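Local coordinates for protein uncharacterized conserved (Bdellovibrio bacteriovorus, PDB 7O21) that probably trims peptidoglycan as an LD-carboxypeptidase of the YkuD family, in editing of the cell wall that generates the curved shape of this predatory bacterium, at residues D47-K52 / F176-Y181; Y93-R98 / D164-G169; S200-W205 / V247-P252. All blocks are in the same frame, centred on the assembly; numbering follows the deposited sequence. Where two conformers were deposited one is given.

Contact 1 (D47-K52 / F176-Y181); sequences DKEQRK and FDHVNY
Asp47 and Phe176 form a parallel bridge, and the backbone N of Lys48 gives a nearly straight hydrogen bond to Phe176 O at 3.0 Å. A second backbone bond, from Glu49 N to Asp177 O, is weak. Both chains leave their strands here, and beyond the bridge a salt bridge and a histidine-carboxylate bond join the two segments.

Lys48 and Asp177 lie side by side and point the same way. The extended lysine chain passes along Asp177, and its NZ meets OD1 of Asp177 in a salt bridge of 2.6 Å, close to the line of the C-O bond. NZ also bonds Thr88 OG1 and Pro89 O, so three oxygens hold the ammonium group.

Glu49 and His178 cross at about a right angle. ND1 of His178 donates to Glu49 OE1 at 2.6 Å. The oxygen sits almost in the imidazole plane, but the N-H reaches it from above the carboxylate plane, and the two planes are 74° apart. Glu49 is extended, with CG anti to the backbone N (chi1 172°), which carries the carboxylate across to the ring edge.

The turn 47-52 links two antiparallel strands of the catalytic domain's sheet. It contains a G1 beta bulge, in which Arg51 and Lys52 face Asp47. An Asx motif braces it: Gln50 N donates to Asp47 OD1 at 3.0 Å, from above the carboxylate plane.

The other oxygen of Asp47, OD2, packs against Val179 CB at 3.6 Å. Waters extend the link. One accepts from Val179 N and lies within hydrogen-bonding distance of Asp47 OD1 and Glu49 OE1. Another bridges Asp47 OD2 and Tyr181 OH, lying 2.6 Å from that hydroxyl at the edge of the ring. Tyr181 OH also bonds Lys65 NZ of strand 62-73.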
loop_
_atom_site.group_PDB
_atom_site.type_symbol
_atom_site.label_atom_id
_atom_site.label_comp_id
_atom_site.label_asym_id
_atom_site.label_seq_id
_atom_site.Cartn_x
_atom_site.Cartn_y
_atom_site.Cartn_z
ATOM N N ASP A 47 1.144 24.650 5.337
ATOM C CA ASP A 47 0.651 25.824 4.619
ATOM C C ASP A 47 1.812 26.292 3.743
ATOM O O ASP A 47 2.742 26.943 4.233
ATOM C CB ASP A 47 0.246 26.871 5.657
ATOM C CG ASP A 47 -0.222 28.174 5.056
ATOM O OD1 ASP A 47 0.045 28.452 3.869
ATOM O OD2 ASP A 47 -0.869 28.934 5.806
ATOM N N LYS A 48 1.775 25.944 2.451
ATOM C CA LYS A 48 2.900 26.270 1.576
ATOM C C LYS A 48 3.103 27.771 1.465
ATOM O O LYS A 48 4.243 28.249 1.489
ATOM C CB LYS A 48 2.715 25.678 0.180
ATOM C CG LYS A 48 2.670 24.162 0.125
ATOM C CD LYS A 48 2.584 23.731 -1.338
ATOM C CE LYS A 48 2.471 22.230 -1.494
ATOM N NZ LYS A 48 2.080 21.901 -2.900
ATOM N N GLU A 49 2.009 28.528 1.331
ATOM C CA GLU A 49 2.128 29.969 1.122
ATOM C C GLU A 49 2.825 30.639 2.299
ATOM O O GLU A 49 3.719 31.473 2.112
ATOM C CB GLU A 49 0.742 30.569 0.900
ATOM C CG GLU A 49 0.730 32.086 0.861
ATOM C CD GLU A 49 -0.675 32.643 0.826
ATOM O OE1 GLU A 49 -1.625 31.841 0.721
ATOM O OE2 GLU A 49 -0.833 33.880 0.907
ATOM N N GLN A 50 2.421 30.295 3.527
ATOM C CA GLN A 50 3.002 30.890 4.724
ATOM C C GLN A 50 4.290 30.214 5.169
ATOM O O GLN A 50 4.929 30.702 6.109
ATOM C CB GLN A 50 1.986 30.879 5.866
ATOM C CG GLN A 50 0.724 31.699 5.570
ATOM C CD GLN A 50 1.025 33.155 5.258
ATOM O OE1 GLN A 50 0.553 33.704 4.258
ATOM N NE2 GLN A 50 1.818 33.786 6.111
ATOM N N ARG A 51 4.691 29.114 4.526
ATOM C CA ARG A 51 5.883 28.371 4.939
ATOM C C ARG A 51 5.794 27.966 6.415
ATOM O O ARG A 51 6.710 28.194 7.208
ATOM C CB ARG A 51 7.167 29.156 4.627
ATOM C CG ARG A 51 7.420 29.335 3.136
ATOM C CD ARG A 51 8.555 30.326 2.886
ATOM N NE ARG A 51 8.265 31.629 3.480
ATOM C CZ ARG A 51 7.981 32.726 2.784
ATOM N NH1 ARG A 51 7.946 32.687 1.458
ATOM N NH2 ARG A 51 7.730 33.865 3.416
ATOM N N LYS A 52 4.681 27.324 6.780
ATOM C CA LYS A 52 4.444 26.951 8.169
ATOM C C LYS A 52 3.862 25.550 8.242
ATOM O O LYS A 52 3.036 25.164 7.409
ATOM C CB LYS A 52 3.468 27.903 8.865
ATOM C CG LYS A 52 3.939 29.349 8.929
ATOM C CD LYS A 52 5.040 29.541 9.953
ATOM C CE LYS A 52 5.237 31.019 10.261
ATOM N NZ LYS A 52 6.658 31.418 10.124
ATOM N N PHE A 176 -1.227 21.756 1.780
ATOM C CA PHE A 176 -2.110 22.659 1.048
ATOM C C PHE A 176 -1.309 23.850 0.551
ATOM O O PHE A 176 -0.519 24.425 1.308
ATOM C CB PHE A 176 -3.242 23.145 1.959
ATOM C CG PHE A 176 -4.192 22.047 2.426
ATOM C CD1 PHE A 176 -4.330 20.864 1.713
ATOM C CD2 PHE A 176 -4.953 22.225 3.575
ATOM C CE1 PHE A 176 -5.227 19.868 2.134
ATOM C CE2 PHE A 176 -5.849 21.238 4.005
ATOM C CZ PHE A 176 -5.978 20.055 3.285
ATOM N N ASP A 177 -1.509 24.212 -0.725
ATOM C CA ASP A 177 -0.859 25.397 -1.279
ATOM C C ASP A 177 -1.286 26.641 -0.518
ATOM O O ASP A 177 -0.477 27.552 -0.285
ATOM C CB ASP A 177 -1.220 25.565 -2.762
ATOM C CG ASP A 177 -0.574 24.520 -3.660
ATOM O OD1 ASP A 177 0.087 23.593 -3.153
ATOM O OD2 ASP A 177 -0.737 24.621 -4.893
ATOM N N HIS A 178 -2.551 26.692 -0.106
ATOM C CA HIS A 178 -3.102 27.840 0.589
ATOM C C HIS A 178 -3.926 27.307 1.753
ATOM O O HIS A 178 -4.391 26.168 1.714
ATOM C CB HIS A 178 -3.944 28.657 -0.407
ATOM C CG HIS A 178 -3.129 29.257 -1.517
ATOM N ND1 HIS A 178 -2.316 30.356 -1.339
ATOM C CD2 HIS A 178 -2.945 28.859 -2.799
ATOM C CE1 HIS A 178 -1.699 30.635 -2.474
ATOM N NE2 HIS A 178 -2.060 29.739 -3.375
ATOM N N VAL A 179 -4.062 28.107 2.812
ATOM C CA VAL A 179 -4.889 27.761 3.970
ATOM C C VAL A 179 -5.800 28.943 4.276
ATOM O O VAL A 179 -5.315 30.055 4.507
ATOM C CB VAL A 179 -4.051 27.392 5.204
ATOM C CG1 VAL A 179 -4.955 27.166 6.416
ATOM C CG2 VAL A 179 -3.211 26.154 4.924
ATOM N N ASN A 180 -7.111 28.710 4.268
ATOM C CA ASN A 180 -8.101 29.745 4.569
ATOM C C ASN A 180 -8.464 29.645 6.046
ATOM O O ASN A 180 -9.073 28.663 6.474
ATOM C CB ASN A 180 -9.344 29.546 3.700
ATOM C CG ASN A 180 -10.467 30.516 4.036
ATOM O OD1 ASN A 180 -10.228 31.656 4.438
ATOM N ND2 ASN A 180 -11.705 30.061 3.878
ATOM N N TYR A 181 -8.101 30.660 6.827
ATOM C CA TYR A 181 -8.420 30.692 8.249
ATOM C C TYR A 181 -9.726 31.449 8.458
ATOM O O TYR A 181 -9.882 32.574 7.971
ATOM C CB TYR A 181 -7.293 31.369 9.024
ATOM C CG TYR A 181 -6.119 30.455 9.278
ATOM C CD1 TYR A 181 -6.083 29.636 10.397
ATOM C CD2 TYR A 181 -5.043 30.417 8.401
ATOM C CE1 TYR A 181 -5.011 28.801 10.637
ATOM C CE2 TYR A 181 -3.962 29.575 8.629
ATOM C CZ TYR A 181 -3.953 28.772 9.754
ATOM O OH TYR A 181 -2.888 27.933 10.005
HETATM O O HOH W 1 -2.150 30.190 3.304
HETATM O O HOH W 2 -0.819 28.137 8.526
HETATM O O HOH W 3 -2.681 30.938 5.436
#

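Contact 2 (Y93-R98 / D164-G169); sequences YFLQER and DYIKLG
Leu95 and Ile166 cross at about a right angle, and the end of the leucine reaches the isoleucine. CD1 of Leu95 lies 3.8 Å from CG1 of Ile166 and touches its CD1 and CG2 as well. One methyl thus meets both branches of the isoleucine. The second torsion of Leu95 is near anti (chi2 157°), which extends CD1 away from the backbone to Ile166. Phe114 of strand 113-116 and Ile44 of strand 42-47 touch both side chains, so the pair belongs to the apolar packing on this face of the catalytic domain's sheet.

Leu168 meets the strand differently. It lies against the backbone beyond Leu95. Its CB is 3.5 Å from Gln96 O, and CD2 is 3.8 Å from Glu97 C. Its other methyl, CD1, packs on CB of Arg98 at 4.0 Å. The aliphatic root of the arginine is what Leu168 meets. The rest of Arg98 runs extended from CG to NE. A water weakly links its NH1 to Ile166 O.

Next to Leu168, Gly169 N donates to Leu95 O at 2.8 Å. The donor lies in the carbonyl plane, but the N-H points somewhat off the oxygen, at 141°. Gly169 has a positive phi of 83°, a left-handed backbone conformation that glycine adopts readily.

The loop 164-169 joins helix 156-163 to strand 172-176, which pairs antiparallel with strand 91-99. Leu95 also exchanges a backbone bond with Thr171, just before that strand. The chemistry is therefore mixed: between the two segments one bent backbone bond, helped by the Leu95-Thr171 bond, sets the position of the loop, and the side chains add mostly apolar packing.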
loop_
_atom_site.group_PDB
_atom_site.type_symbol
_atom_site.label_atom_id
_atom_site.label_comp_id
_atom_site.label_asym_id
_atom_site.label_seq_id
_atom_site.Cartn_x
_atom_site.Cartn_y
_atom_site.Cartn_z
ATOM N N TYR A 93 -3.119 13.469 3.148
ATOM C CA TYR A 93 -2.282 12.278 3.236
ATOM C C TYR A 93 -2.178 11.783 4.672
ATOM O O TYR A 93 -2.676 12.395 5.613
ATOM C CB TYR A 93 -0.880 12.565 2.668
ATOM C CG TYR A 93 -0.998 12.998 1.235
ATOM C CD1 TYR A 93 -1.337 12.080 0.248
ATOM C CD2 TYR A 93 -0.875 14.332 0.882
ATOM C CE1 TYR A 93 -1.508 12.475 -1.052
ATOM C CE2 TYR A 93 -1.042 14.735 -0.431
ATOM C CZ TYR A 93 -1.360 13.799 -1.388
ATOM O OH TYR A 93 -1.548 14.193 -2.695
ATOM N N PHE A 94 -1.570 10.614 4.833
ATOM C CA PHE A 94 -1.321 9.967 6.146
ATOM C C PHE A 94 0.164 9.574 6.171
ATOM O O PHE A 94 0.697 9.204 5.145
ATOM C CB PHE A 94 -2.226 8.735 6.339
ATOM C CG PHE A 94 -3.701 9.019 6.541
ATOM C CD1 PHE A 94 -4.538 9.313 5.474
ATOM C CD2 PHE A 94 -4.265 9.023 7.811
ATOM C CE1 PHE A 94 -5.877 9.615 5.682
ATOM C CE2 PHE A 94 -5.601 9.321 8.011
ATOM C CZ PHE A 94 -6.403 9.604 6.939
ATOM N N LEU A 95 0.820 9.725 7.309
ATOM C CA LEU A 95 2.216 9.329 7.456
ATOM C C LEU A 95 2.313 7.832 7.723
ATOM O O LEU A 95 1.568 7.293 8.548
ATOM C CB LEU A 95 2.851 10.120 8.593
ATOM C CG LEU A 95 2.821 11.628 8.295
ATOM C CD1 LEU A 95 2.918 12.440 9.571
ATOM C CD2 LEU A 95 3.920 11.995 7.303
ATOM N N GLN A 96 3.232 7.178 7.025
ATOM C CA GLN A 96 3.292 5.699 7.045
ATOM C C GLN A 96 4.499 5.109 7.777
ATOM O O GLN A 96 4.280 4.217 8.548
ATOM C CB GLN A 96 3.268 5.201 5.602
ATOM C CG GLN A 96 2.009 5.564 4.831
ATOM C CD GLN A 96 1.871 4.790 3.545
ATOM O OE1 GLN A 96 2.722 4.840 2.672
ATOM N NE2 GLN A 96 0.802 4.024 3.429
ATOM N N GLU A 97 5.718 5.454 7.378
ATOM C CA GLU A 97 6.906 4.844 7.954
ATOM C C GLU A 97 7.880 5.917 8.407
ATOM O O GLU A 97 7.914 7.020 7.860
ATOM C CB GLU A 97 7.645 3.986 6.915
ATOM C CG GLU A 97 6.856 2.810 6.363
ATOM C CD GLU A 97 7.607 2.085 5.253
ATOM O OE1 GLU A 97 8.850 2.007 5.317
ATOM O OE2 GLU A 97 6.948 1.615 4.305
ATOM N N ARG A 98 8.685 5.568 9.401
ATOM C CA ARG A 98 9.734 6.431 9.922
ATOM C C ARG A 98 11.084 5.868 9.491
ATOM O O ARG A 98 11.346 4.668 9.642
ATOM C CB ARG A 98 9.631 6.490 11.446
ATOM C CG ARG A 98 10.713 7.288 12.161
ATOM C CD ARG A 98 10.507 7.192 13.672
ATOM N NE ARG A 98 11.703 7.583 14.415
ATOM C CZ ARG A 98 11.683 8.202 15.592
ATOM N NH1 ARG A 98 10.525 8.502 16.166
ATOM N NH2 ARG A 98 12.820 8.519 16.199
ATOM N N ASP A 164 7.239 13.109 18.106
ATOM C CA ASP A 164 6.432 12.836 19.292
ATOM C C ASP A 164 4.938 12.848 19.004
ATOM O O ASP A 164 4.164 12.281 19.784
ATOM C CB ASP A 164 6.757 13.844 20.398
ATOM C CG ASP A 164 8.160 13.673 20.951
ATOM O OD1 ASP A 164 8.725 12.564 20.820
ATOM O OD2 ASP A 164 8.698 14.652 21.511
ATOM N N TYR A 165 4.509 13.475 17.915
ATOM C CA TYR A 165 3.086 13.568 17.607
ATOM C C TYR A 165 2.638 12.598 16.527
ATOM O O TYR A 165 1.441 12.540 16.231
ATOM C CB TYR A 165 2.734 14.987 17.151
ATOM C CG TYR A 165 3.014 16.078 18.151
ATOM C CD1 TYR A 165 2.184 16.279 19.241
ATOM C CD2 TYR A 165 4.100 16.929 17.985
ATOM C CE1 TYR A 165 2.431 17.296 20.153
ATOM C CE2 TYR A 165 4.358 17.944 18.888
ATOM C CZ TYR A 165 3.523 18.119 19.969
ATOM O OH TYR A 165 3.787 19.141 20.859
ATOM N N ILE A 166 3.547 11.849 15.920
ATOM C CA ILE A 166 3.234 11.076 14.727
ATOM C C ILE A 166 3.030 9.617 15.100
ATOM O O ILE A 166 3.931 8.964 15.641
ATOM C CB ILE A 166 4.314 11.243 13.649
ATOM C CG1 ILE A 166 4.282 12.671 13.105
ATOM C CG2 ILE A 166 4.108 10.226 12.524
ATOM C CD1 ILE A 166 5.525 13.012 12.308
ATOM N N LYS A 167 1.840 9.110 14.800
ATOM C CA LYS A 167 1.510 7.702 14.954
ATOM C C LYS A 167 1.570 7.095 13.559
ATOM O O LYS A 167 0.788 7.465 12.673
ATOM C CB LYS A 167 0.117 7.582 15.564
ATOM C CG LYS A 167 -0.330 6.177 15.901
ATOM C CD LYS A 167 -1.641 6.296 16.701
ATOM C CE LYS A 167 -2.041 5.025 17.378
ATOM N NZ LYS A 167 -3.302 5.305 18.107
ATOM N N LEU A 168 2.517 6.183 13.352
ATOM C CA LEU A 168 2.724 5.637 12.020
ATOM C C LEU A 168 1.475 4.915 11.543
ATOM O O LEU A 168 0.844 4.165 12.293
ATOM C CB LEU A 168 3.916 4.685 12.023
ATOM C CG LEU A 168 5.257 5.351 12.311
ATOM C CD1 LEU A 168 6.347 4.296 12.203
ATOM C CD2 LEU A 168 5.500 6.499 11.342
ATOM N N GLY A 169 1.109 5.158 10.288
ATOM C CA GLY A 169 -0.087 4.598 9.715
ATOM C C GLY A 169 -1.357 5.360 10.012
ATOM O O GLY A 169 -2.402 5.035 9.427
HETATM O O HOH W 4 7.216 9.032 15.441
#

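Contact 3 (S200-W205 / V247-P252); sequences SWRQAW and VHLSQP
Val247, Arg202 and Leu249 have the most surface buried here. Val247 points at the helix and fits against Trp205, the two side chains crossing at about a right angle. Its CG2 sits over the face of the six-membered ring in a CH-pi contact, 4.2 Å from the centroid. Its other methyl, CG1, touches Trp205 CE3 at 3.8 Å, nearer the ring's rim.

Arg202 bends back at chi3 (62°), which turns the guanidinium toward the start of the strand. NH1 donates to Val247 O at 2.8 Å, nearly in line with the carbonyl. The oxygen is tilted 21° from the guanidinium plane. NH2 forms a salt bridge with Glu199 one turn earlier in the helix, so two of its nitrogens have partners.

Leu249 slides past Arg202 in the opposite direction, with its CG 3.8 Å from Arg202 CD. Its CD1 reaches the edge of the Trp201 ring, 3.8 Å from CZ3. Tyr217 OH bonds the indole nitrogen of Trp201.

Helix 200-205 and strand 247-249 run nearly antiparallel, at 159°, with their axes 8.8 Å apart. Trp201 and Trp205 also touch further strands of the same antiparallel sheet. A long helix packed against a curved antiparallel sheet is characteristic of the NTF2-like fold.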
loop_
_atom_site.group_PDB
_atom_site.type_symbol
_atom_site.label_atom_id
_atom_site.label_comp_id
_atom_site.label_asym_id
_atom_site.label_seq_id
_atom_site.Cartn_x
_atom_site.Cartn_y
_atom_site.Cartn_z
ATOM N N SER A 200 -26.844 12.247 7.045
ATOM C CA SER A 200 -27.852 11.955 6.034
ATOM C C SER A 200 -27.519 10.673 5.276
ATOM O O SER A 200 -28.408 9.851 5.010
ATOM C CB SER A 200 -27.987 13.148 5.087
ATOM O OG SER A 200 -29.098 12.996 4.214
ATOM N N TRP A 201 -26.248 10.506 4.898
ATOM C CA TRP A 201 -25.797 9.280 4.253
ATOM C C TRP A 201 -25.975 8.096 5.187
ATOM O O TRP A 201 -26.546 7.068 4.802
ATOM C CB TRP A 201 -24.335 9.456 3.831
ATOM C CG TRP A 201 -23.620 8.181 3.460
ATOM C CD1 TRP A 201 -23.678 7.531 2.269
ATOM C CD2 TRP A 201 -22.688 7.458 4.272
ATOM N NE1 TRP A 201 -22.872 6.407 2.300
ATOM C CE2 TRP A 201 -22.240 6.354 3.512
ATOM C CE3 TRP A 201 -22.194 7.628 5.570
ATOM C CZ2 TRP A 201 -21.333 5.417 4.012
ATOM C CZ3 TRP A 201 -21.292 6.701 6.066
ATOM C CH2 TRP A 201 -20.869 5.609 5.289
ATOM N N ARG A 202 -25.520 8.234 6.437
ATOM C CA ARG A 202 -25.653 7.134 7.393
ATOM C C ARG A 202 -27.111 6.727 7.567
ATOM O O ARG A 202 -27.438 5.534 7.575
ATOM C CB ARG A 202 -25.047 7.515 8.753
ATOM C CG ARG A 202 -24.948 6.332 9.734
ATOM C CD ARG A 202 -24.887 6.778 11.174
ATOM N NE ARG A 202 -26.090 7.507 11.561
ATOM C CZ ARG A 202 -27.236 6.922 11.894
ATOM N NH1 ARG A 202 -27.333 5.597 11.895
ATOM N NH2 ARG A 202 -28.283 7.661 12.232
ATOM N N GLN A 203 -28.000 7.710 7.731
ATOM C CA GLN A 203 -29.416 7.405 7.919
ATOM C C GLN A 203 -30.007 6.720 6.695
ATOM O O GLN A 203 -30.791 5.770 6.829
ATOM C CB GLN A 203 -30.199 8.679 8.248
ATOM C CG GLN A 203 -30.071 9.154 9.688
ATOM C CD GLN A 203 -30.812 10.465 9.941
ATOM O OE1 GLN A 203 -31.557 10.947 9.086
ATOM N NE2 GLN A 203 -30.599 11.049 11.114
ATOM N N ALA A 204 -29.641 7.176 5.489
ATOM C CA ALA A 204 -30.184 6.562 4.278
ATOM C C ALA A 204 -29.738 5.112 4.159
ATOM O O ALA A 204 -30.537 4.226 3.825
ATOM C CB ALA A 204 -29.773 7.356 3.039
ATOM N N TRP A 205 -28.468 4.851 4.445
ATOM C CA TRP A 205 -27.974 3.482 4.450
ATOM C C TRP A 205 -28.706 2.652 5.503
ATOM O O TRP A 205 -29.236 1.572 5.201
ATOM C CB TRP A 205 -26.464 3.523 4.706
ATOM C CG TRP A 205 -25.784 2.195 4.649
ATOM C CD1 TRP A 205 -26.313 1.011 4.218
ATOM C CD2 TRP A 205 -24.436 1.912 5.042
ATOM N NE1 TRP A 205 -25.380 0.005 4.323
ATOM C CE2 TRP A 205 -24.218 0.534 4.824
ATOM C CE3 TRP A 205 -23.394 2.688 5.565
ATOM C CZ2 TRP A 205 -22.999 -0.083 5.110
ATOM C CZ3 TRP A 205 -22.184 2.068 5.846
ATOM C CH2 TRP A 205 -21.999 0.697 5.614
ATOM N N VAL A 247 -26.289 0.979 11.597
ATOM C CA VAL A 247 -24.987 1.512 11.204
ATOM C C VAL A 247 -24.623 2.613 12.188
ATOM O O VAL A 247 -25.341 3.614 12.293
ATOM C CB VAL A 247 -24.980 2.059 9.766
ATOM C CG1 VAL A 247 -23.571 2.539 9.398
ATOM C CG2 VAL A 247 -25.490 1.009 8.789
ATOM N N HIS A 248 -23.525 2.433 12.912
ATOM C CA HIS A 248 -23.059 3.425 13.867
ATOM C C HIS A 248 -21.647 3.852 13.500
ATOM O O HIS A 248 -20.808 3.014 13.150
ATOM C CB HIS A 248 -23.106 2.863 15.288
ATOM C CG HIS A 248 -24.500 2.614 15.782
ATOM N ND1 HIS A 248 -24.871 1.451 16.423
ATOM C CD2 HIS A 248 -25.617 3.377 15.711
ATOM C CE1 HIS A 248 -26.154 1.511 16.732
ATOM N NE2 HIS A 248 -26.630 2.670 16.313
ATOM N N LEU A 249 -21.397 5.159 13.569
ATOM C CA LEU A 249 -20.114 5.734 13.190
ATOM C C LEU A 249 -19.546 6.499 14.371
ATOM O O LEU A 249 -20.248 7.321 14.972
ATOM C CB LEU A 249 -20.295 6.723 12.036
ATOM C CG LEU A 249 -21.108 6.254 10.831
ATOM C CD1 LEU A 249 -21.237 7.371 9.797
ATOM C CD2 LEU A 249 -20.448 5.044 10.243
ATOM N N SER A 250 -18.279 6.247 14.696
ATOM C CA SER A 250 -17.617 7.098 15.669
ATOM C C SER A 250 -17.441 8.501 15.095
ATOM O O SER A 250 -17.499 8.725 13.880
ATOM C CB SER A 250 -16.257 6.516 16.052
ATOM O OG SER A 250 -15.306 6.687 15.004
ATOM N N GLN A 251 -17.249 9.456 15.982
ATOM C CA GLN A 251 -17.006 10.808 15.522
ATOM C C GLN A 251 -15.878 10.787 14.490
ATOM O O GLN A 251 -14.777 10.310 14.797
ATOM C CB GLN A 251 -16.618 11.706 16.688
ATOM C CG GLN A 251 -16.178 13.076 16.242
ATOM C CD GLN A 251 -15.723 13.901 17.412
ATOM O OE1 GLN A 251 -16.492 14.152 18.343
ATOM N NE2 GLN A 251 -14.467 14.327 17.381
ATOM N N PRO A 252 -16.117 11.247 13.263
ATOM C CA PRO A 252 -15.143 11.056 12.188
ATOM C C PRO A 252 -14.117 12.174 12.059
ATOM O O PRO A 252 -14.302 13.301 12.526
ATOM C CB PRO A 252 -16.035 11.057 10.936
ATOM C CG PRO A 252 -17.126 11.998 11.296
ATOM C CD PRO A 252 -17.419 11.712 12.753
#

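Contacts 1 and 2 belong to the catalytic domain, and contact 3 to the NTF2-like domain. Strand 172-176 connects the first two: loop 164-169 leads into it and 176-181 leaves it. Their centres are 21 Å apart, yet their nearest atoms come within about 7 Å. Both lie near the predicted active site without forming it. The side chain of Lys48 in contact 1 and that of Leu95 in contact 2 are each about 10 Å from that of Cys151, the predicted nucleophile. The side chain of Leu95 is also about 9 Å from that of His136, the predicted proton donor/acceptor. Contact 3 is away from these sites, its centre 31 Å from contact 1's and 27 Å from contact 2's.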